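Local coordinates for Mll7089 protein (Mesorhizobium loti, PDB 2OZ8) that is of unknown function but resembles mandelate racemases of the enolase superfamily and may act as a magnesium-dependent hydro-lyase, at residues 9-14 with 58-63; 33-38 with 45-50; 64-69 with 98-103. All coordinates share one frame; numbering follows the deposited sequence.

In the fold
From the N terminus, strand 5-17 is followed by the hairpin of strands 27-40 and 45-52, and then by helix 60-70. Contact 1 brings the start of that helix back against the first strand and so closes a loop of 43 residues. Contact 2 falls wholly within this loop, zipping the hairpin together. Contact 3 opens only after contact 1 has closed: it joins the next turns of the same helix to residues 98-103, which lead into helix 103-118. No two contacts cross. Their centres lie 11 to 12 Å apart, and together they tie the antiparallel sheet to its helical layer in the N-terminal part of the fold, ahead of the barrel.

Contact 1. Residues 9-14 with 58-63; sequences RITRFQ and PDQQEI
The flat guanidinium of Arg12 receives Pro58 O at one edge, with the oxygen only 9° out of the group's plane and 2.7 Å from Arg12 NE. At the far end of the same group, Arg12 NH1 and NH2 both point to Gln14 OE1, the closer being NH2 at 2.9 Å. The amide of Gln60 is met differently: Arg12 N lies well above its carbonyl plane, yet the bond from Arg12 N to Gln60 OE1 is nearly straight at the hydrogen (167°) and spans 2.9 Å. With CG turned away from the backbone N (chi1 -168°) and the chain extended beyond it, the Arg12 side chain carries NE out to the carbonyl of Pro58. The bond to Gln60, by contrast, is made by the strand's own backbone.

Residues 9-14 belong to strand 5-17 of the antiparallel sheet in the N-terminal capping domain, as in other enolase superfamily members, and here the strand receives the start of helix 60-70. Further bonds from Arg12 NH1 to Arg360 O and from NH2 to Leu57 O fix the guanidinium's rotation. One turn into the helix the contact becomes apolar: Ile10 CG2 meets Ile63 CG2 at 3.5 Å, the two branched chains slanting past each other, while Ile63 CD1 reaches Arg12 CG at 4.0 Å.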
ATOM      1  N   ARG A   9       6.951  36.355 -36.004  1.00 47.32           N
ATOM      2  CA  ARG A   9       7.467  37.690 -35.701  1.00 49.28           C
ATOM      3  C   ARG A   9       7.689  37.806 -34.188  1.00 48.16           C
ATOM      4  O   ARG A   9       6.807  37.436 -33.417  1.00 49.03           O
ATOM      5  CB  ARG A   9       6.442  38.710 -36.186  1.00 49.81           C
ATOM      6  CG  ARG A   9       6.908  40.155 -36.497  1.00 53.31           C
ATOM      7  CD  ARG A   9       5.647  41.047 -36.888  1.00 54.06           C
ATOM      8  NE  ARG A   9       5.016  40.658 -38.175  1.00 61.83           N
ATOM      9  CZ  ARG A   9       3.715  40.384 -38.395  1.00 63.16           C
ATOM     10  NH1 ARG A   9       2.800  40.437 -37.425  1.00 61.61           N
ATOM     11  NH2 ARG A   9       3.327  40.056 -39.632  1.00 64.09           N
ATOM     12  N   ILE A  10       8.857  38.287 -33.753  1.00 47.40           N
ATOM     13  CA  ILE A  10       9.116  38.479 -32.329  1.00 45.69           C
ATOM     14  C   ILE A  10       9.315  39.951 -31.962  1.00 45.99           C
ATOM     15  O   ILE A  10      10.219  40.629 -32.476  1.00 46.96           O
ATOM     16  CB  ILE A  10      10.328  37.674 -31.830  1.00 46.01           C
ATOM     17  CG1 ILE A  10      10.252  36.183 -32.252  1.00 44.38           C
ATOM     18  CG2 ILE A  10      10.511  37.845 -30.276  1.00 44.39           C
ATOM     19  CD1 ILE A  10       9.353  35.312 -31.415  1.00 41.65           C
ATOM     20  N   THR A  11       8.498  40.460 -31.053  1.00 44.92           N
ATOM     21  CA  THR A  11       8.710  41.816 -30.591  1.00 44.22           C
ATOM     22  C   THR A  11       9.065  41.830 -29.123  1.00 43.22           C
ATOM     23  O   THR A  11       8.242  41.448 -28.284  1.00 43.56           O
ATOM     24  CB  THR A  11       7.489  42.711 -30.848  1.00 44.34           C
ATOM     25  OG1 THR A  11       7.052  42.533 -32.195  1.00 45.67           O
ATOM     26  CG2 THR A  11       7.864  44.131 -30.671  1.00 44.98           C
ATOM     27  N   ARG A  12      10.274  42.304 -28.821  1.00 41.26           N
ATOM     28  CA  ARG A  12      10.785  42.311 -27.467  1.00 39.44           C
ATOM     29  C   ARG A  12      10.398  43.574 -26.680  1.00 39.45           C
ATOM     30  O   ARG A  12      10.538  44.677 -27.193  1.00 40.44           O
ATOM     31  CB  ARG A  12      12.283  42.137 -27.521  1.00 38.05           C
ATOM     32  CG  ARG A  12      12.929  41.839 -26.222  1.00 38.32           C
ATOM     33  CD  ARG A  12      14.410  42.070 -26.311  1.00 34.86           C
ATOM     34  NE  ARG A  12      15.081  41.834 -25.033  1.00 38.85           N
ATOM     35  CZ  ARG A  12      15.138  42.712 -24.035  1.00 40.06           C
ATOM     36  NH1 ARG A  12      14.563  43.909 -24.156  1.00 39.78           N
ATOM     37  NH2 ARG A  12      15.800  42.406 -22.928  1.00 37.14           N
ATOM     38  N   PHE A  13       9.923  43.393 -25.446  1.00 38.94           N
ATOM     39  CA  PHE A  13       9.637  44.463 -24.480  1.00 38.83           C
ATOM     40  C   PHE A  13      10.451  44.281 -23.159  1.00 39.79           C
ATOM     41  O   PHE A  13      10.754  43.153 -22.704  1.00 40.52           O
ATOM     42  CB  PHE A  13       8.137  44.516 -24.174  1.00 38.80           C
ATOM     43  CG  PHE A  13       7.257  44.700 -25.413  1.00 39.22           C
ATOM     44  CD1 PHE A  13       7.020  45.962 -25.942  1.00 39.42           C
ATOM     45  CD2 PHE A  13       6.699  43.607 -26.056  1.00 40.02           C
ATOM     46  CE1 PHE A  13       6.245  46.136 -27.087  1.00 39.02           C
ATOM     47  CE2 PHE A  13       5.920  43.769 -27.193  1.00 39.06           C
ATOM     48  CZ  PHE A  13       5.697  45.038 -27.708  1.00 39.12           C
ATOM     49  N   GLN A  14      10.828  45.385 -22.540  1.00 39.31           N
ATOM     50  CA  GLN A  14      11.547  45.320 -21.273  1.00 38.37           C
ATOM     51  C   GLN A  14      11.252  46.677 -20.620  1.00 38.48           C
ATOM     52  O   GLN A  14      11.769  47.694 -21.063  1.00 38.68           O
ATOM     53  CB  GLN A  14      13.047  45.103 -21.468  1.00 37.22           C
ATOM     54  CG  GLN A  14      13.857  45.056 -20.134  1.00 37.60           C
ATOM     55  CD  GLN A  14      15.397  44.990 -20.320  1.00 37.53           C
ATOM     56  OE1 GLN A  14      15.920  44.864 -21.427  1.00 40.32           O
ATOM     57  NE2 GLN A  14      16.103  45.090 -19.234  1.00 33.41           N
ATOM     58  N   PRO A  58      16.961  37.726 -23.779  1.00 44.77           N
ATOM     59  CA  PRO A  58      18.060  38.199 -24.603  1.00 45.07           C
ATOM     60  C   PRO A  58      17.539  39.175 -25.694  1.00 45.29           C
ATOM     61  O   PRO A  58      16.331  39.518 -25.703  1.00 44.84           O
ATOM     62  CB  PRO A  58      18.628  36.909 -25.218  1.00 45.00           C
ATOM     63  CG  PRO A  58      17.511  35.950 -25.201  1.00 44.85           C
ATOM     64  CD  PRO A  58      16.665  36.304 -23.998  1.00 44.90           C
ATOM     65  N   ASP A  59      18.432  39.615 -26.587  1.00 45.20           N
ATOM     66  CA  ASP A  59      18.057  40.546 -27.672  1.00 45.71           C
ATOM     67  C   ASP A  59      16.997  39.958 -28.594  1.00 44.56           C
ATOM     68  O   ASP A  59      16.969  38.751 -28.804  1.00 44.02           O
ATOM     69  CB  ASP A  59      19.273  40.892 -28.508  1.00 46.27           C
ATOM     70  CG  ASP A  59      20.266  41.724 -27.767  1.00 49.94           C
ATOM     71  OD1 ASP A  59      19.933  42.342 -26.727  1.00 54.42           O
ATOM     72  OD2 ASP A  59      21.416  41.754 -28.235  1.00 57.82           O
ATOM     73  N   GLN A  60      16.142  40.809 -29.131  1.00 44.22           N
ATOM     74  CA  GLN A  60      15.123  40.399 -30.083  1.00 45.70           C
ATOM     75  C   GLN A  60      15.747  39.388 -31.031  1.00 45.46           C
ATOM     76  O   GLN A  60      15.160  38.358 -31.282  1.00 46.45           O
ATOM     77  CB  GLN A  60      14.604  41.617 -30.873  1.00 45.46           C
ATOM     78  CG  GLN A  60      13.215  41.517 -31.503  1.00 46.24           C
ATOM     79  CD  GLN A  60      12.506  42.922 -31.663  1.00 49.86           C
ATOM     80  OE1 GLN A  60      12.090  43.624 -30.655  1.00 48.14           O
ATOM     81  NE2 GLN A  60      12.338  43.321 -32.943  1.00 51.66           N
ATOM     82  N   GLN A  61      16.952  39.673 -31.518  1.00 45.47           N
ATOM     83  CA  GLN A  61      17.618  38.842 -32.499  1.00 45.93           C
ATOM     84  C   GLN A  61      18.003  37.442 -31.944  1.00 45.04           C
ATOM     85  O   GLN A  61      17.956  36.441 -32.670  1.00 44.37           O
ATOM     86  CB  GLN A  61      18.849  39.588 -33.087  1.00 45.86           C
ATOM     87  CG  GLN A  61      19.462  38.953 -34.369  1.00 47.09           C
ATOM     88  CD  GLN A  61      20.805  39.603 -34.821  1.00 48.48           C
ATOM     89  OE1 GLN A  61      20.851  40.734 -35.336  1.00 48.16           O
ATOM     90  NE2 GLN A  61      21.886  38.859 -34.666  1.00 53.55           N
ATOM     91  N   GLU A  62      18.422  37.390 -30.677  1.00 44.09           N
ATOM     92  CA  GLU A  62      18.745  36.133 -30.047  1.00 43.88           C
ATOM     93  C   GLU A  62      17.437  35.278 -29.948  1.00 44.03           C
ATOM     94  O   GLU A  62      17.439  34.104 -30.323  1.00 43.32           O
ATOM     95  CB  GLU A  62      19.441  36.377 -28.702  1.00 43.27           C
ATOM     96  CG  GLU A  62      20.090  35.161 -28.016  1.00 45.25           C
ATOM     97  CD  GLU A  62      20.955  34.230 -28.942  1.00 50.38           C
ATOM     98  OE1 GLU A  62      21.526  34.653 -30.007  1.00 49.43           O
ATOM     99  OE2 GLU A  62      21.048  33.036 -28.582  1.00 49.55           O
ATOM    100  N   ILE A  63      16.330  35.897 -29.524  1.00 43.61           N
ATOM    101  CA  ILE A  63      15.023  35.250 -29.454  1.00 44.17           C
ATOM    102  C   ILE A  63      14.588  34.671 -30.831  1.00 45.98           C
ATOM    103  O   ILE A  63      14.151  33.504 -30.937  1.00 46.22           O
ATOM    104  CB  ILE A  63      13.952  36.230 -28.926  1.00 43.65           C
ATOM    105  CG1 ILE A  63      14.360  36.816 -27.563  1.00 44.09           C
ATOM    106  CG2 ILE A  63      12.609  35.531 -28.783  1.00 45.26           C
ATOM    107  CD1 ILE A  63      13.417  37.896 -26.987  1.00 42.80           C
TER

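Contact 2. Residues 33-38 with 45-50; sequences VAALEL and VGLGFI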
ATOM      1  N   VAL A  33       9.239  40.583 -21.596  1.00 40.98           N
ATOM      2  CA  VAL A  33       8.201  39.889 -22.365  1.00 39.93           C
ATOM      3  C   VAL A  33       8.345  40.176 -23.857  1.00 41.36           C
ATOM      4  O   VAL A  33       8.680  41.298 -24.254  1.00 41.61           O
ATOM      5  CB  VAL A  33       6.761  40.212 -21.840  1.00 40.00           C
ATOM      6  CG1 VAL A  33       6.363  41.685 -22.056  1.00 39.09           C
ATOM      7  CG2 VAL A  33       5.734  39.317 -22.436  1.00 39.20           C
ATOM      8  N   ALA A  34       8.142  39.135 -24.675  1.00 41.69           N
ATOM      9  CA  ALA A  34       8.154  39.271 -26.109  1.00 42.06           C
ATOM     10  C   ALA A  34       6.864  38.696 -26.720  1.00 42.26           C
ATOM     11  O   ALA A  34       6.387  37.619 -26.319  1.00 42.93           O
ATOM     12  CB  ALA A  34       9.385  38.610 -26.705  1.00 41.29           C
ATOM     13  N   ALA A  35       6.312  39.428 -27.688  1.00 41.27           N
ATOM     14  CA  ALA A  35       5.139  38.974 -28.402  1.00 40.50           C
ATOM     15  C   ALA A  35       5.615  38.060 -29.497  1.00 40.28           C
ATOM     16  O   ALA A  35       6.600  38.330 -30.149  1.00 40.94           O
ATOM     17  CB  ALA A  35       4.355  40.150 -28.960  1.00 39.91           C
ATOM     18  N   LEU A  36       4.930  36.939 -29.636  1.00 39.58           N
ATOM     19  CA  LEU A  36       5.212  35.951 -30.629  1.00 37.89           C
ATOM     20  C   LEU A  36       3.995  35.984 -31.525  1.00 38.00           C
ATOM     21  O   LEU A  36       2.863  35.811 -31.062  1.00 37.14           O
ATOM     22  CB  LEU A  36       5.371  34.575 -29.978  1.00 38.08           C
ATOM     23  CG  LEU A  36       5.342  33.387 -30.955  1.00 37.58           C
ATOM     24  CD1 LEU A  36       6.554  33.416 -31.875  1.00 34.71           C
ATOM     25  CD2 LEU A  36       5.223  32.046 -30.211  1.00 36.56           C
ATOM     26  N   GLU A  37       4.222  36.282 -32.801  1.00 38.46           N
ATOM     27  CA  GLU A  37       3.120  36.338 -33.749  1.00 38.78           C
ATOM     28  C   GLU A  37       3.355  35.272 -34.780  1.00 39.17           C
ATOM     29  O   GLU A  37       4.461  35.165 -35.346  1.00 38.05           O
ATOM     30  CB  GLU A  37       2.982  37.689 -34.391  1.00 38.59           C
ATOM     31  CG  GLU A  37       2.287  38.742 -33.522  1.00 40.50           C
ATOM     32  CD  GLU A  37       2.383  40.135 -34.144  1.00 41.87           C
ATOM     33  OE1 GLU A  37       1.345  40.797 -34.332  1.00 45.08           O
ATOM     34  OE2 GLU A  37       3.507  40.557 -34.466  1.00 42.68           O
ATOM     35  N   LEU A  38       2.328  34.439 -34.953  1.00 39.70           N
ATOM     36  CA  LEU A  38       2.400  33.356 -35.924  1.00 41.09           C
ATOM     37  C   LEU A  38       1.419  33.683 -37.043  1.00 41.72           C
ATOM     38  O   LEU A  38       0.232  33.822 -36.800  1.00 41.60           O
ATOM     39  CB  LEU A  38       2.103  32.006 -35.270  1.00 39.96           C
ATOM     40  CG  LEU A  38       2.993  31.527 -34.115  1.00 40.28           C
ATOM     41  CD1 LEU A  38       2.449  30.219 -33.455  1.00 33.78           C
ATOM     42  CD2 LEU A  38       4.463  31.411 -34.561  1.00 37.81           C
ATOM     43  N   VAL A  45      -3.277  36.071 -37.937  1.00 46.22           N
ATOM     44  CA  VAL A  45      -2.143  36.079 -37.049  1.00 44.51           C
ATOM     45  C   VAL A  45      -2.615  35.551 -35.709  1.00 43.41           C
ATOM     46  O   VAL A  45      -3.696  35.914 -35.236  1.00 43.22           O
ATOM     47  CB  VAL A  45      -1.578  37.513 -36.880  1.00 45.16           C
ATOM     48  CG1 VAL A  45      -0.464  37.541 -35.877  1.00 43.88           C
ATOM     49  CG2 VAL A  45      -1.074  38.073 -38.235  1.00 45.64           C
ATOM     50  N   GLY A  46      -1.807  34.676 -35.125  1.00 41.36           N
ATOM     51  CA  GLY A  46      -1.947  34.291 -33.743  1.00 39.50           C
ATOM     52  C   GLY A  46      -0.897  34.943 -32.862  1.00 38.77           C
ATOM     53  O   GLY A  46       0.300  35.029 -33.201  1.00 38.75           O
ATOM     54  N   LEU A  47      -1.344  35.380 -31.694  1.00 37.64           N
ATOM     55  CA  LEU A  47      -0.467  36.044 -30.781  1.00 36.12           C
ATOM     56  C   LEU A  47      -0.309  35.271 -29.432  1.00 36.63           C
ATOM     57  O   LEU A  47      -1.287  34.794 -28.845  1.00 36.90           O
ATOM     58  CB  LEU A  47      -1.005  37.469 -30.590  1.00 35.53           C
ATOM     59  CG  LEU A  47      -0.495  38.334 -29.440  1.00 35.41           C
ATOM     60  CD1 LEU A  47       0.912  38.876 -29.749  1.00 32.97           C
ATOM     61  CD2 LEU A  47      -1.535  39.455 -29.100  1.00 33.28           C
ATOM     62  N   GLY A  48       0.923  35.159 -28.950  1.00 35.98           N
ATOM     63  CA  GLY A  48       1.154  34.808 -27.555  1.00 35.67           C
ATOM     64  C   GLY A  48       2.413  35.456 -27.009  1.00 35.67           C
ATOM     65  O   GLY A  48       3.151  36.079 -27.759  1.00 36.06           O
ATOM     66  N   PHE A  49       2.670  35.250 -25.715  1.00 35.76           N
ATOM     67  CA  PHE A  49       3.663  35.968 -24.912  1.00 35.56           C
ATOM     68  C   PHE A  49       4.720  35.140 -24.253  1.00 36.31           C
ATOM     69  O   PHE A  49       4.422  34.184 -23.531  1.00 36.88           O
ATOM     70  CB  PHE A  49       2.942  36.810 -23.861  1.00 35.07           C
ATOM     71  CG  PHE A  49       2.057  37.860 -24.483  1.00 36.27           C
ATOM     72  CD1 PHE A  49       2.604  39.012 -25.013  1.00 35.95           C
ATOM     73  CD2 PHE A  49       0.704  37.656 -24.608  1.00 36.55           C
ATOM     74  CE1 PHE A  49       1.783  39.952 -25.615  1.00 40.14           C
ATOM     75  CE2 PHE A  49      -0.121  38.613 -25.211  1.00 36.80           C
ATOM     76  CZ  PHE A  49       0.393  39.727 -25.698  1.00 36.06           C
ATOM     77  N   ILE A  50       5.970  35.546 -24.472  1.00 36.89           N
ATOM     78  CA  ILE A  50       7.113  34.824 -23.956  1.00 37.12           C
ATOM     79  C   ILE A  50       7.577  35.663 -22.800  1.00 38.15           C
ATOM     80  O   ILE A  50       8.163  36.694 -22.990  1.00 39.41           O
ATOM     81  CB  ILE A  50       8.217  34.689 -25.046  1.00 36.53           C
ATOM     82  CG1 ILE A  50       7.685  33.958 -26.269  1.00 35.99           C
ATOM     83  CG2 ILE A  50       9.447  34.044 -24.504  1.00 35.75           C
ATOM     84  CD1 ILE A  50       8.454  34.274 -27.546  1.00 36.42           C
TER
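Glu37 and Leu47 stand opposite each other on one face of a beta hairpin, an antiparallel ladder in the N-terminal capping domain characteristic of the enolase superfamily. The strand segments run at 158° to each other, and their side chains sort onto two faces.

On the face of Ala35, Glu37, Leu47 and Phe49, contacts are made diagonally as well as straight across. A chi1 of 166° sets CG of Leu47 anti to its own N and brings Leu47 CD1 back over the partner strand, 3.8 Å from Ala35 CB. Leu47 CD1 also lies 4.0 Å from Glu37 CG, where the two side chains slant across one another. Val45, two residues before Leu47, likewise crosses Glu37 at a slant, with Val45 CG1 3.8 Å from Glu37 CB. These aliphatic neighbours line the stem of Glu37, whose carboxylate is held by salt bridges to Arg9 and Arg355. At the far end, Val33 CG2 leans on Phe49 CB at 4.0 Å, and the Phe49 ring also meets Phe299.

The other face is asymmetric. Ala34, Leu36 and Leu38 project from one strand, but opposite the two leucines stand Gly48 and Gly46; helix 103-118 packs here through Ala105, Ala109 and Leu110, and helix 60-70 through Ile63 and Phe67. Ile50 supplies the side chain opposite Ala34 and stretches diagonally, with Ile50 CD1 3.9 Å from Leu36 CB.

Six backbone hydrogen bonds set this register, paired at Ala34-Ile50, Leu36-Gly48 and Leu38-Gly46. In the middle pair, Leu36 N meets Gly48 O at 2.7 Å.

Contact 3. Residues 64-69 with 98-103; sequences ESVFEH and YSLPFH
Aromatic packing comes first: Phe67 and Phe102 form a T-shaped pair, with ring centroids 5.2 Å apart and planes at 81°. The edge belongs to Phe67, whose CD1 sits over the centre of the Phe102 ring, 3.7 Å above its plane. Two torsions of Phe67 arrange this: chi1 (-167°) sends the ring out from the helix, and chi2 (86°) turns its rim toward Phe102. Phe102 CZ also reaches back to the helix, 3.9 Å from Phe67 CB. On the other side the Phe102 ring is backed by Leu100 CB, offset toward the rim, so that the ring is held between an aromatic edge and an aliphatic chain.

Val66 makes the contacts of the second group with its aliphatic branch. Val66 CG1 touches the edge of the Phe102 ring in the ring plane, 3.7 Å from Phe102 CE2, the two side chains being set at about a right angle. Val66 CG1 is also 3.8 Å from Ser99 CB, and Val66 CB meets Leu100 CD1 at 4.1 Å. The arrangement joins helix 60-70 of the N-terminal capping domain to the irregular segment that leads into helix 103-118. Phe67 also touches Leu36 and Leu38 of the sheet, together with Trp72 and Leu75, while its ring meets that of Phe8; the aromatic pair therefore borders the sheet-helix core.

Polar interactions play no part across the two segments, which share no hydrogen bond. Within 98-103, Pro101 is the centre of an inverse gamma turn, with a weak bond from Phe102 N to Leu100 O at 2.9 Å. This tight reversal places Leu100 and Phe102 close enough for one to lie against the other's ring. Glu70, at the end of the same helix, accepts a hydrogen bond from Ser99 N at OE1.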
ATOM      1  N   GLU A  64      14.720  35.485 -31.879  1.00 47.32           N
ATOM      2  CA  GLU A  64      14.378  35.077 -33.227  1.00 49.52           C
ATOM      3  C   GLU A  64      15.227  33.889 -33.721  1.00 49.71           C
ATOM      4  O   GLU A  64      14.710  32.991 -34.369  1.00 50.76           O
ATOM      5  CB  GLU A  64      14.439  36.264 -34.202  1.00 48.65           C
ATOM      6  CG  GLU A  64      13.203  37.119 -34.163  1.00 51.31           C
ATOM      7  CD  GLU A  64      13.257  38.445 -34.983  1.00 53.27           C
ATOM      8  OE1 GLU A  64      14.357  38.970 -35.300  1.00 55.43           O
ATOM      9  OE2 GLU A  64      12.136  38.956 -35.310  1.00 60.12           O
ATOM     10  N   SER A  65      16.514  33.875 -33.408  1.00 49.88           N
ATOM     11  CA  SER A  65      17.383  32.812 -33.876  1.00 50.47           C
ATOM     12  C   SER A  65      17.128  31.489 -33.164  1.00 50.12           C
ATOM     13  O   SER A  65      17.190  30.436 -33.769  1.00 51.11           O
ATOM     14  CB  SER A  65      18.837  33.234 -33.747  1.00 50.49           C
ATOM     15  OG  SER A  65      19.067  34.332 -34.648  1.00 55.09           O
ATOM     16  N   VAL A  66      16.821  31.545 -31.884  1.00 49.59           N
ATOM     17  CA  VAL A  66      16.537  30.350 -31.117  1.00 49.02           C
ATOM     18  C   VAL A  66      15.174  29.796 -31.545  1.00 48.37           C
ATOM     19  O   VAL A  66      15.048  28.621 -31.858  1.00 48.07           O
ATOM     20  CB  VAL A  66      16.621  30.656 -29.617  1.00 48.97           C
ATOM     21  CG1 VAL A  66      16.186  29.480 -28.791  1.00 49.24           C
ATOM     22  CG2 VAL A  66      18.067  31.066 -29.262  1.00 49.47           C
ATOM     23  N   PHE A  67      14.156  30.645 -31.601  1.00 48.27           N
ATOM     24  CA  PHE A  67      12.852  30.183 -32.094  1.00 48.13           C
ATOM     25  C   PHE A  67      12.935  29.537 -33.480  1.00 49.00           C
ATOM     26  O   PHE A  67      12.408  28.435 -33.649  1.00 48.83           O
ATOM     27  CB  PHE A  67      11.818  31.308 -32.080  1.00 46.40           C
ATOM     28  CG  PHE A  67      10.407  30.843 -32.285  1.00 45.07           C
ATOM     29  CD1 PHE A  67       9.633  30.404 -31.207  1.00 44.03           C
ATOM     30  CD2 PHE A  67       9.818  30.874 -33.552  1.00 44.80           C
ATOM     31  CE1 PHE A  67       8.263  30.007 -31.391  1.00 42.78           C
ATOM     32  CE2 PHE A  67       8.447  30.439 -33.730  1.00 43.73           C
ATOM     33  CZ  PHE A  67       7.690  30.023 -32.642  1.00 39.88           C
ATOM     34  N   GLU A  68      13.601  30.202 -34.440  1.00 50.31           N
ATOM     35  CA  GLU A  68      13.814  29.653 -35.796  1.00 53.30           C
ATOM     36  C   GLU A  68      14.469  28.266 -35.774  1.00 52.78           C
ATOM     37  O   GLU A  68      14.054  27.374 -36.481  1.00 52.29           O
ATOM     38  CB  GLU A  68      14.609  30.615 -36.710  1.00 53.10           C
ATOM     39  CG  GLU A  68      14.376  30.362 -38.224  1.00 56.04           C
ATOM     40  CD  GLU A  68      14.672  31.580 -39.148  1.00 58.40           C
ATOM     41  OE1 GLU A  68      15.383  31.371 -40.185  1.00 64.97           O
ATOM     42  OE2 GLU A  68      14.190  32.736 -38.868  1.00 64.18           O
ATOM     43  N   HIS A  69      15.480  28.093 -34.929  1.00 54.12           N
ATOM     44  CA  HIS A  69      16.202  26.842 -34.857  1.00 55.00           C
ATOM     45  C   HIS A  69      15.455  25.763 -34.087  1.00 54.67           C
ATOM     46  O   HIS A  69      15.503  24.591 -34.458  1.00 55.68           O
ATOM     47  CB  HIS A  69      17.600  27.049 -34.248  1.00 55.94           C
ATOM     48  CG  HIS A  69      18.498  25.845 -34.383  1.00 59.18           C
ATOM     49  ND1 HIS A  69      18.690  24.935 -33.359  1.00 59.38           N
ATOM     50  CD2 HIS A  69      19.226  25.388 -35.435  1.00 59.47           C
ATOM     51  CE1 HIS A  69      19.516  23.985 -33.766  1.00 60.61           C
ATOM     52  NE2 HIS A  69      19.857  24.239 -35.021  1.00 61.33           N
ATOM     53  N   TYR A  98      13.666  23.624 -24.369  1.00 62.33           N
ATOM     54  CA  TYR A  98      13.945  24.836 -25.138  1.00 61.74           C
ATOM     55  C   TYR A  98      14.905  25.770 -24.405  1.00 61.18           C
ATOM     56  O   TYR A  98      14.950  25.794 -23.170  1.00 60.47           O
ATOM     57  CB  TYR A  98      12.660  25.590 -25.482  1.00 61.59           C
ATOM     58  CG  TYR A  98      11.766  24.941 -26.538  1.00 62.54           C
ATOM     59  CD1 TYR A  98      12.302  24.287 -27.646  1.00 61.39           C
ATOM     60  CD2 TYR A  98      10.360  25.029 -26.442  1.00 64.56           C
ATOM     61  CE1 TYR A  98      11.469  23.695 -28.612  1.00 61.83           C
ATOM     62  CE2 TYR A  98       9.518  24.457 -27.418  1.00 63.68           C
ATOM     63  CZ  TYR A  98      10.084  23.791 -28.491  1.00 62.52           C
ATOM     64  OH  TYR A  98       9.258  23.237 -29.447  1.00 62.65           O
ATOM     65  N   SER A  99      15.672  26.542 -25.177  1.00 59.95           N
ATOM     66  CA  SER A  99      16.617  27.463 -24.576  1.00 58.77           C
ATOM     67  C   SER A  99      15.961  28.688 -23.910  1.00 57.08           C
ATOM     68  O   SER A  99      16.614  29.382 -23.110  1.00 57.14           O
ATOM     69  CB  SER A  99      17.632  27.942 -25.604  1.00 59.58           C
ATOM     70  OG  SER A  99      18.422  28.932 -24.966  1.00 63.16           O
ATOM     71  N   LEU A 100      14.696  28.950 -24.278  1.00 54.07           N
ATOM     72  CA  LEU A 100      13.903  30.071 -23.799  1.00 51.00           C
ATOM     73  C   LEU A 100      12.504  29.538 -23.571  1.00 49.18           C
ATOM     74  O   LEU A 100      12.119  28.565 -24.208  1.00 48.69           O
ATOM     75  CB  LEU A 100      13.874  31.183 -24.862  1.00 51.22           C
ATOM     76  CG  LEU A 100      15.117  32.093 -24.983  1.00 51.06           C
ATOM     77  CD1 LEU A 100      15.195  32.765 -26.341  1.00 52.81           C
ATOM     78  CD2 LEU A 100      15.118  33.141 -23.887  1.00 49.55           C
ATOM     79  N   PRO A 101      11.724  30.159 -22.666  1.00 47.37           N
ATOM     80  CA  PRO A 101      10.376  29.622 -22.438  1.00 45.65           C
ATOM     81  C   PRO A 101       9.313  29.918 -23.559  1.00 44.44           C
ATOM     82  O   PRO A 101       8.516  30.872 -23.440  1.00 43.93           O
ATOM     83  CB  PRO A 101       9.978  30.256 -21.104  1.00 46.09           C
ATOM     84  CG  PRO A 101      10.721  31.572 -21.053  1.00 45.61           C
ATOM     85  CD  PRO A 101      12.011  31.327 -21.809  1.00 46.92           C
ATOM     86  N   PHE A 102       9.284  29.059 -24.582  1.00 41.85           N
ATOM     87  CA  PHE A 102       8.354  29.154 -25.718  1.00 40.92           C
ATOM     88  C   PHE A 102       7.048  28.303 -25.611  1.00 40.39           C
ATOM     89  O   PHE A 102       6.059  28.506 -26.350  1.00 39.92           O
ATOM     90  CB  PHE A 102       9.080  28.696 -27.000  1.00 40.02           C
ATOM     91  CG  PHE A 102      10.252  29.562 -27.401  1.00 40.16           C
ATOM     92  CD1 PHE A 102      10.121  30.940 -27.524  1.00 40.86           C
ATOM     93  CD2 PHE A 102      11.478  28.985 -27.714  1.00 39.99           C
ATOM     94  CE1 PHE A 102      11.178  31.717 -27.948  1.00 40.15           C
ATOM     95  CE2 PHE A 102      12.539  29.757 -28.145  1.00 39.55           C
ATOM     96  CZ  PHE A 102      12.398  31.121 -28.246  1.00 39.25           C
ATOM     97  N   HIS A 103       7.060  27.333 -24.712  1.00 39.32           N
ATOM     98  CA  HIS A 103       5.985  26.364 -24.639  1.00 39.39           C
ATOM     99  C   HIS A 103       4.584  27.039 -24.521  1.00 38.62           C
ATOM    100  O   HIS A 103       3.737  26.815 -25.386  1.00 37.06           O
ATOM    101  CB  HIS A 103       6.301  25.339 -23.528  1.00 39.51           C
ATOM    102  CG  HIS A 103       5.277  24.284 -23.363  1.00 42.51           C
ATOM    103  ND1 HIS A 103       5.145  23.235 -24.247  1.00 47.94           N
ATOM    104  CD2 HIS A 103       4.331  24.099 -22.410  1.00 46.96           C
ATOM    105  CE1 HIS A 103       4.164  22.443 -23.848  1.00 47.74           C
ATOM    106  NE2 HIS A 103       3.646  22.948 -22.739  1.00 49.68           N
TER